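Uncharacterized protein VPA0106 (Vibrio parahaemolyticus, PDB 3U07) is of unknown function, a DUF1254 and DUF1214 family protein with a predicted signal sequence that suggests export from the cytoplasm. Local coordinates at residues K318-F321 and Q326-D329; R373-K376 and Y382-I385. The protein carries 2 engineered substitutions. One frame throughout, in Å; residues are numbered along the deposited sequence.

Following the chain from the N terminus, strand 315-319 runs out of one four-stranded antiparallel sheet into contact 1, where 318-321 and 326-329 close a loop of four intervening residues. The chain then enters strand 334-340 of a second, mixed sheet, returns to the first through 347-354 and 369-371, and reaches contact 2. There 373-376 meets 382-385 across five intervening residues, on strand 382-388 in the mixed sheet. The contacts are in series, neither nested nor crossed. Each closes a connection from the first sheet to the second, all within the DUF1214 region. Their centres lie about 21 Å apart and their nearest atoms about 11 Å, without touching.

Contact 1 of 2, residues K318-F321 and Q326-D329; sequences KSDF and QKLD
Lys327 reaches back over Asp320 and Phe321 and grips the chain just after strand 315-319. The CB of Lys327 leaves the backbone pointing away from 318-321, but a bend at chi2 (75°) turns the chain back. CG of Lys327 only skirts the carbonyl O of Asp320, while CD comes to 3.4 Å from that O and lies over one face of the Phe321 ring, 4.1 Å from CE2. Here the backbones of Phe321 and Lys327 form a single beta bridge, closing a short surface loop that leaves the antiparallel sheet for strand 334-340. CE of Lys327 lies 3.0 Å from OD1 of Asp320. A second bend, at chi4 (67°), brings NZ to 2.6 Å from the same OD1, a salt bridge entered from above the carboxylate plane. NZ of Lys327 also donates in the carbonyl plane to O of Asp320 (3.0 Å) and O of Leu328 (3.2 Å); with OD1 of Asn355 it has four acceptors for three hydrogens, so some must be shared. ND2 of Asn355 bonds OD1 of Asp320. O of Asp320 takes a second, nearly straight bond (175°) from N of Leu328, also 3.0 Å long. The side chain of Leu328 turns to the strand end, with CD1 3.4 Å from O of Ser319.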
ATOM      1  N   LYS A 318      -2.085  -8.316 -13.334  1.00 23.53           N
ATOM      2  CA  LYS A 318      -1.676  -9.692 -13.126  1.00 28.10           C
ATOM      3  C   LYS A 318      -2.216 -10.559 -14.257  1.00 32.03           C
ATOM      4  O   LYS A 318      -3.338 -10.363 -14.732  1.00 27.24           O
ATOM      5  CB  LYS A 318      -2.187 -10.213 -11.779  1.00 27.51           C
ATOM      6  CG  LYS A 318      -2.064 -11.723 -11.630  1.00 36.43           C
ATOM      7  CD  LYS A 318      -2.466 -12.218 -10.248  1.00 43.03           C
ATOM      8  CE  LYS A 318      -2.608 -13.737 -10.255  1.00 55.29           C
ATOM      9  NZ  LYS A 318      -2.514 -14.350  -8.897  1.00 61.00           N
ATOM     10  N   SER A 319      -1.393 -11.499 -14.703  1.00 31.08           N
ATOM     11  CA  SER A 319      -1.780 -12.412 -15.765  1.00 31.60           C
ATOM     12  C   SER A 319      -1.425 -13.824 -15.326  1.00 24.56           C
ATOM     13  O   SER A 319      -0.269 -14.117 -15.006  1.00 21.64           O
ATOM     14  CB  SER A 319      -1.055 -12.065 -17.063  1.00 33.41           C
ATOM     15  OG  SER A 319      -1.254 -13.083 -18.027  1.00 35.91           O
ATOM     16  N   ASP A 320      -2.431 -14.689 -15.306  1.00 25.08           N
ATOM     17  CA  ASP A 320      -2.266 -16.077 -14.889  1.00 28.27           C
ATOM     18  C   ASP A 320      -2.415 -17.050 -16.065  1.00 29.13           C
ATOM     19  O   ASP A 320      -2.039 -18.220 -15.962  1.00 24.98           O
ATOM     20  CB  ASP A 320      -3.318 -16.405 -13.825  1.00 30.69           C
ATOM     21  CG  ASP A 320      -2.771 -17.253 -12.695  1.00 36.40           C
ATOM     22  OD1 ASP A 320      -1.591 -17.650 -12.752  1.00 42.40           O
ATOM     23  OD2 ASP A 320      -3.527 -17.522 -11.742  1.00 44.47           O
ATOM     24  N   PHE A 321      -2.955 -16.561 -17.179  1.00 23.65           N
ATOM     25  CA  PHE A 321      -3.178 -17.394 -18.363  1.00 29.09           C
ATOM     26  C   PHE A 321      -2.571 -16.823 -19.645  1.00 27.14           C
ATOM     27  O   PHE A 321      -2.247 -15.633 -19.712  1.00 21.64           O
ATOM     28  CB  PHE A 321      -4.684 -17.582 -18.586  1.00 28.28           C
ATOM     29  CG  PHE A 321      -5.409 -18.149 -17.398  1.00 33.70           C
ATOM     30  CD1 PHE A 321      -5.769 -17.333 -16.326  1.00 31.86           C
ATOM     31  CD2 PHE A 321      -5.694 -19.510 -17.331  1.00 30.20           C
ATOM     32  CE1 PHE A 321      -6.401 -17.865 -15.203  1.00 34.45           C
ATOM     33  CE2 PHE A 321      -6.325 -20.055 -16.215  1.00 37.22           C
ATOM     34  CZ  PHE A 321      -6.677 -19.229 -15.146  1.00 39.51           C
ATOM     35  N   GLN A 326      -5.121 -20.846 -21.579  1.00 27.65           N
ATOM     36  CA  GLN A 326      -4.429 -21.930 -20.893  1.00 21.90           C
ATOM     37  C   GLN A 326      -3.616 -21.329 -19.755  1.00 25.13           C
ATOM     38  O   GLN A 326      -3.080 -20.221 -19.875  1.00 22.15           O
ATOM     39  CB  GLN A 326      -3.481 -22.674 -21.839  1.00 21.38           C
ATOM     40  CG  GLN A 326      -4.160 -23.409 -22.979  1.00 21.74           C
ATOM     41  CD  GLN A 326      -3.168 -24.175 -23.842  1.00 30.63           C
ATOM     42  OE1 GLN A 326      -3.345 -25.364 -24.099  1.00 23.16           O
ATOM     43  NE2 GLN A 326      -2.115 -23.492 -24.288  1.00 22.97           N
ATOM     44  N   LYS A 327      -3.529 -22.059 -18.652  1.00 22.80           N
ATOM     45  CA  LYS A 327      -2.769 -21.603 -17.498  1.00 25.64           C
ATOM     46  C   LYS A 327      -1.298 -21.463 -17.874  1.00 27.95           C
ATOM     47  O   LYS A 327      -0.742 -22.332 -18.544  1.00 23.98           O
ATOM     48  CB  LYS A 327      -2.898 -22.617 -16.358  1.00 30.00           C
ATOM     49  CG  LYS A 327      -2.116 -22.246 -15.112  1.00 28.45           C
ATOM     50  CD  LYS A 327      -2.809 -21.134 -14.348  1.00 26.31           C
ATOM     51  CE  LYS A 327      -1.897 -20.569 -13.278  1.00 28.97           C
ATOM     52  NZ  LYS A 327      -0.730 -19.868 -13.889  1.00 29.22           N
ATOM     53  N   LEU A 328      -0.671 -20.366 -17.455  1.00 27.62           N
ATOM     54  CA  LEU A 328       0.750 -20.152 -17.726  1.00 29.11           C
ATOM     55  C   LEU A 328       1.505 -21.239 -16.969  1.00 27.64           C
ATOM     56  O   LEU A 328       1.296 -21.419 -15.764  1.00 24.36           O
ATOM     57  CB  LEU A 328       1.191 -18.777 -17.222  1.00 28.12           C
ATOM     58  CG  LEU A 328       0.584 -17.590 -17.969  1.00 25.85           C
ATOM     59  CD1 LEU A 328       0.932 -16.302 -17.245  1.00 23.95           C
ATOM     60  CD2 LEU A 328       1.097 -17.585 -19.410  1.00 31.12           C
ATOM     61  N   ASP A 329       2.386 -21.949 -17.665  1.00 22.82           N
ATOM     62  CA  ASP A 329       3.141 -23.048 -17.063  1.00 24.47           C
ATOM     63  C   ASP A 329       4.424 -23.284 -17.854  1.00 27.55           C
ATOM     64  O   ASP A 329       4.385 -23.769 -18.982  1.00 26.63           O
ATOM     65  CB  ASP A 329       2.274 -24.310 -17.093  1.00 30.92           C
ATOM     66  CG  ASP A 329       2.837 -25.436 -16.249  1.00 32.33           C
ATOM     67  OD1 ASP A 329       4.074 -25.539 -16.132  1.00 35.00           O
ATOM     68  OD2 ASP A 329       2.032 -26.231 -15.721  1.00 34.91           O
TER

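Contact 2 of 2, residues R373-K376 and Y382-I385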
ATOM      1  N   ARG A 373      14.157  -0.402 -17.560  1.00 37.21           N
ATOM      2  CA  ARG A 373      15.499  -0.126 -17.050  1.00 42.91           C
ATOM      3  C   ARG A 373      16.488  -1.226 -17.433  1.00 46.59           C
ATOM      4  O   ARG A 373      17.697  -1.052 -17.285  1.00 49.23           O
ATOM      5  CB  ARG A 373      15.476   0.010 -15.521  1.00 50.33           C
ATOM      6  CG  ARG A 373      14.736   1.233 -15.006  1.00 60.33           C
ATOM      7  CD  ARG A 373      15.510   2.518 -15.283  1.00 69.58           C
ATOM      8  NE  ARG A 373      16.654   2.689 -14.388  1.00 75.95           N
ATOM      9  CZ  ARG A 373      16.778   3.683 -13.512  1.00 78.24           C
ATOM     10  NH1 ARG A 373      15.824   4.601 -13.411  1.00 76.95           N
ATOM     11  NH2 ARG A 373      17.852   3.760 -12.738  1.00 79.82           N
ATOM     12  N   THR A 374      15.978  -2.352 -17.927  1.00 41.47           N
ATOM     13  CA  THR A 374      16.842  -3.470 -18.304  1.00 40.51           C
ATOM     14  C   THR A 374      16.682  -3.932 -19.752  1.00 41.95           C
ATOM     15  O   THR A 374      17.371  -4.851 -20.191  1.00 44.90           O
ATOM     16  CB  THR A 374      16.617  -4.680 -17.370  1.00 40.86           C
ATOM     17  OG1 THR A 374      15.240  -5.076 -17.413  1.00 40.67           O
ATOM     18  CG2 THR A 374      16.989  -4.321 -15.936  1.00 38.62           C
HETATM   19  N   MSE A 375      15.778  -3.297 -20.490  1.00 40.75           N
HETATM   20  CA  MSE A 375      15.555  -3.644 -21.895  1.00 41.52           C
HETATM   21  C   MSE A 375      15.427  -2.384 -22.740  1.00 45.85           C
HETATM   22  O   MSE A 375      15.170  -1.298 -22.217  1.00 51.31           O
HETATM   23  CB  MSE A 375      14.254  -4.428 -22.090  1.00 33.22           C
HETATM   24  CG  MSE A 375      14.056  -5.671 -21.262  1.00 37.35           C
HETATM   25 SE   MSE A 375      12.467  -6.567 -21.933  0.77 43.65          SE
HETATM   26  CE  MSE A 375      11.121  -5.385 -21.249  1.00 13.16           C
ATOM     27  N   LYS A 376      15.590  -2.539 -24.049  1.00 50.17           N
ATOM     28  CA  LYS A 376      15.440  -1.426 -24.981  1.00 53.69           C
ATOM     29  C   LYS A 376      14.472  -1.841 -26.087  1.00 43.92           C
ATOM     30  O   LYS A 376      14.530  -2.960 -26.592  1.00 48.92           O
ATOM     31  CB  LYS A 376      16.791  -1.012 -25.580  1.00 62.02           C
ATOM     32  CG  LYS A 376      17.427   0.204 -24.892  1.00 67.33           C
ATOM     33  CD  LYS A 376      17.942  -0.123 -23.494  1.00 72.44           C
ATOM     34  CE  LYS A 376      18.518   1.107 -22.795  1.00 76.60           C
ATOM     35  NZ  LYS A 376      17.464   1.996 -22.225  1.00 79.57           N
ATOM     36  N   TYR A 382       8.888  -1.283 -29.845  1.00 43.22           N
ATOM     37  CA  TYR A 382       8.153  -2.348 -29.174  1.00 33.56           C
ATOM     38  C   TYR A 382       9.130  -3.086 -28.282  1.00 31.83           C
ATOM     39  O   TYR A 382      10.302  -3.236 -28.625  1.00 36.94           O
ATOM     40  CB  TYR A 382       7.572  -3.366 -30.166  1.00 33.16           C
ATOM     41  CG  TYR A 382       6.233  -3.000 -30.763  1.00 39.73           C
ATOM     42  CD1 TYR A 382       6.148  -2.178 -31.886  1.00 47.47           C
ATOM     43  CD2 TYR A 382       5.047  -3.484 -30.208  1.00 39.59           C
ATOM     44  CE1 TYR A 382       4.910  -1.848 -32.446  1.00 47.75           C
ATOM     45  CE2 TYR A 382       3.805  -3.159 -30.759  1.00 43.13           C
ATOM     46  CZ  TYR A 382       3.745  -2.342 -31.878  1.00 48.64           C
ATOM     47  OH  TYR A 382       2.525  -2.026 -32.428  1.00 52.79           O
ATOM     48  N   TYR A 383       8.664  -3.516 -27.118  1.00 29.74           N
ATOM     49  CA  TYR A 383       9.515  -4.303 -26.247  1.00 31.09           C
ATOM     50  C   TYR A 383       9.050  -5.729 -26.509  1.00 31.07           C
ATOM     51  O   TYR A 383       7.884  -5.964 -26.833  1.00 29.54           O
ATOM     52  CB  TYR A 383       9.314  -3.950 -24.773  1.00 33.66           C
ATOM     53  CG  TYR A 383       9.890  -2.612 -24.380  1.00 36.21           C
ATOM     54  CD1 TYR A 383       9.174  -1.434 -24.591  1.00 31.65           C
ATOM     55  CD2 TYR A 383      11.153  -2.521 -23.787  1.00 31.52           C
ATOM     56  CE1 TYR A 383       9.697  -0.198 -24.215  1.00 36.70           C
ATOM     57  CE2 TYR A 383      11.684  -1.288 -23.410  1.00 33.26           C
ATOM     58  CZ  TYR A 383      10.948  -0.132 -23.628  1.00 34.47           C
ATOM     59  OH  TYR A 383      11.458   1.091 -23.262  1.00 43.41           O
ATOM     60  N   THR A 384       9.966  -6.675 -26.394  1.00 33.23           N
ATOM     61  CA  THR A 384       9.634  -8.070 -26.622  1.00 33.67           C
ATOM     62  C   THR A 384      10.288  -8.915 -25.552  1.00 31.84           C
ATOM     63  O   THR A 384      11.508  -8.976 -25.468  1.00 35.72           O
ATOM     64  CB  THR A 384      10.136  -8.557 -27.997  1.00 33.31           C
ATOM     65  OG1 THR A 384       9.406  -7.897 -29.038  1.00 31.67           O
ATOM     66  CG2 THR A 384       9.943 -10.059 -28.129  1.00 37.47           C
ATOM     67  N   ILE A 385       9.472  -9.554 -24.725  1.00 26.87           N
ATOM     68  CA  ILE A 385       9.992 -10.410 -23.670  1.00 27.13           C
ATOM     69  C   ILE A 385       9.798 -11.872 -24.072  1.00 31.44           C
ATOM     70  O   ILE A 385       8.686 -12.293 -24.398  1.00 31.24           O
ATOM     71  CB  ILE A 385       9.264 -10.165 -22.327  1.00 29.98           C
ATOM     72  CG1 ILE A 385       9.536  -8.736 -21.838  1.00 26.77           C
ATOM     73  CG2 ILE A 385       9.712 -11.206 -21.296  1.00 26.18           C
ATOM     74  CD1 ILE A 385       8.833  -8.384 -20.541  1.00 23.25           C
TER
HETATM   75  O   HOH W   1      13.744   0.800 -22.292  1.00 41.09           O
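The meeting of Met375 with Tyr383 and Ile385 is an apolar side-chain contact, partly buried, that lays the loop after strand 369-371 against strand 382-388. No direct hydrogen bond joins the two segments. Met375, present as selenomethionine, points its CB toward the strand. CG stands anti to the carbonyl carbon (chi1 -54°), and a bend at chi3 (-73°) turns CE back between the two strand side chains, 3.8 Å from CD2 of Tyr383 and also 3.8 Å from CG1 of Ile385. The selenium itself sits 3.6 Å from CG1 of Ile385, whose side chain crosses that of Met375 at about a right angle. Tyr383 is met nearer the backbone of Met375: its CD2 also touches CB of Met375, and the carbonyl O of Met375 lies in the ring plane at the edge, 3.7 Å from CE2. The backbone C of Lys376 lies 3.9 Å from CE2 of Tyr383. A water at the ring edge, in the ring plane, appears to link OH of Tyr383 and O of Met375, donating to the carbonyl; both distances are implausibly short, so the bridge is doubtful. Trp348, on strand 347-354 of the neighbouring sheet, touches Met375 and packs edge-to-face with Tyr383, while Val350 of that strand meets Ile385. Side chains of the mixed sheet thus meet those of the antiparallel one, with Met375 entering from the connecting loop, an arrangement consistent with the interior between two facing sheets of a beta sandwich, here probably near its edge.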